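Side-chain contact in RRNA methyltransferase (Streptomyces viridochromogenes, PDB 1O9G), which methylates N1 of guanine-2535 in 23S ribosomal RNA with S-adenosyl-L-methionine as methyl donor, conferring resistance to the orthosomycin antibiotic avilamycin: residues A162-G166 and S167-V171. The protein carries 3 engineered substitutions. Numbering follows the deposited sequence.
Sequences AVLAG and SAPDV
Leu164, the last residue of helix 160-164, touches Pro169 of the loop that follows and illustrates how one leucine can serve a turn with its backbone and the following loop with its side chain. Leu164 CB lies 3.5 Å from Ser167 O. With CG beside the backbone N and anti to the carbonyl carbon, a chi1 of -64° carries the fork of the side chain toward the proline ring. Leu164 CD1 passes the same oxygen and comes within 3.9 Å of Pro169 CD. The other branch makes the closer approach: Leu164 CD2 sits 3.5 Å from Pro169 CG, a tight carbon pair, and also meets CD of that ring.

Chain reversal makes this meeting possible. Ala165 leaves the helix with positive phi, and a type I' beta turn runs from Leu164 to Ser167. Gly166, at phi 91°, suits the turn, since any side chain there would collide with the carbonyl O of Ala165. The turn is closed by a hydrogen bond from Ser167 N to Leu164 O, 2.9 Å long and fairly straight at 162°, although the donor stands well above the carbonyl plane. A water donates a second hydrogen bond to Leu164 O and lies unusually close, 2.5 Å, to Ser167 OG, apparently linking the two residues; that hydroxyl is further held by Gln79 OE1.

The pair belongs to the connection from helix 160-164 to strand 171-175 in the Rossmann-like methyltransferase fold. On the sheet side, Trp56 of strand 53-57 touches both Leu164 and Pro169, while Ile81 of strand 77-84 contacts Leu164 and Ser167, so the helix end and the loop pack together against neighbouring parallel strands of the central sheet.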
loop_
_atom_site.group_PDB
_atom_site.type_symbol
_atom_site.label_atom_id
_atom_site.label_comp_id
_atom_site.label_asym_id
_atom_site.label_seq_id
_atom_site.Cartn_x
_atom_site.Cartn_y
_atom_site.Cartn_z
ATOM N N ALA A 162 -9.808 5.777 15.579
ATOM C CA ALA A 162 -8.513 6.127 16.136
ATOM C C ALA A 162 -7.359 6.028 15.129
ATOM O O ALA A 162 -6.393 6.764 15.220
ATOM C CB ALA A 162 -8.211 5.265 17.377
ATOM N N VAL A 163 -7.429 5.075 14.215
ATOM C CA VAL A 163 -6.457 4.985 13.130
ATOM C C VAL A 163 -6.567 6.243 12.266
ATOM O O VAL A 163 -5.560 6.779 11.824
ATOM C CB VAL A 163 -6.710 3.726 12.252
ATOM C CG1 VAL A 163 -5.793 3.687 11.038
ATOM C CG2 VAL A 163 -6.495 2.470 13.068
ATOM N N LEU A 164 -7.785 6.683 11.966
ATOM C CA LEU A 164 -7.960 7.769 11.002
ATOM C C LEU A 164 -7.644 9.151 11.585
ATOM O O LEU A 164 -7.226 10.058 10.851
ATOM C CB LEU A 164 -9.356 7.701 10.395
ATOM C CG LEU A 164 -9.595 6.437 9.568
ATOM C CD1 LEU A 164 -10.938 6.541 8.960
ATOM C CD2 LEU A 164 -8.531 6.232 8.477
ATOM N N ALA A 165 -7.831 9.297 12.895
ATOM C CA ALA A 165 -7.565 10.542 13.620
ATOM C C ALA A 165 -8.099 11.775 12.869
ATOM O O ALA A 165 -7.403 12.767 12.697
ATOM C CB ALA A 165 -6.089 10.674 13.922
ATOM N N GLY A 166 -9.326 11.689 12.384
ATOM C CA GLY A 166 -9.952 12.810 11.712
ATOM C C GLY A 166 -9.759 12.879 10.213
ATOM O O GLY A 166 -10.397 13.699 9.573
ATOM N N SER A 167 -8.872 12.057 9.658
ATOM C CA SER A 167 -8.708 11.990 8.204
ATOM C C SER A 167 -9.804 11.142 7.568
ATOM O O SER A 167 -10.325 10.201 8.179
ATOM C CB SER A 167 -7.365 11.372 7.832
ATOM O OG SER A 167 -6.296 12.147 8.320
ATOM N N ALA A 168 -10.136 11.489 6.333
ATOM C CA ALA A 168 -11.129 10.779 5.527
ATOM C C ALA A 168 -10.452 10.186 4.284
ATOM O O ALA A 168 -10.344 10.855 3.246
ATOM C CB ALA A 168 -12.258 11.726 5.136
ATOM N N PRO A 169 -9.947 8.953 4.355
ATOM C CA PRO A 169 -9.258 8.381 3.191
ATOM C C PRO A 169 -10.103 8.336 1.921
ATOM O O PRO A 169 -11.260 7.957 1.975
ATOM C CB PRO A 169 -8.894 6.996 3.663
ATOM C CG PRO A 169 -8.784 7.135 5.107
ATOM C CD PRO A 169 -9.873 8.055 5.512
ATOM N N ASP A 170 -9.487 8.710 0.806
ATOM C CA ASP A 170 -10.123 8.598 -0.498
ATOM C C ASP A 170 -9.895 7.242 -1.152
ATOM O O ASP A 170 -10.672 6.840 -1.983
ATOM C CB ASP A 170 -9.605 9.695 -1.421
ATOM C CG ASP A 170 -9.618 11.058 -0.758
ATOM O OD1 ASP A 170 -10.718 11.626 -0.596
ATOM O OD2 ASP A 170 -8.589 11.585 -0.293
ATOM N N VAL A 171 -8.780 6.593 -0.823
ATOM C CA VAL A 171 -8.406 5.311 -1.388
ATOM C C VAL A 171 -7.907 4.427 -0.266
ATOM O O VAL A 171 -7.082 4.856 0.546
ATOM C CB VAL A 171 -7.319 5.449 -2.487
ATOM C CG1 VAL A 171 -6.911 4.084 -3.048
ATOM C CG2 VAL A 171 -7.804 6.369 -3.627
HETATM O O HOH W 1 -4.806 11.234 10.102
#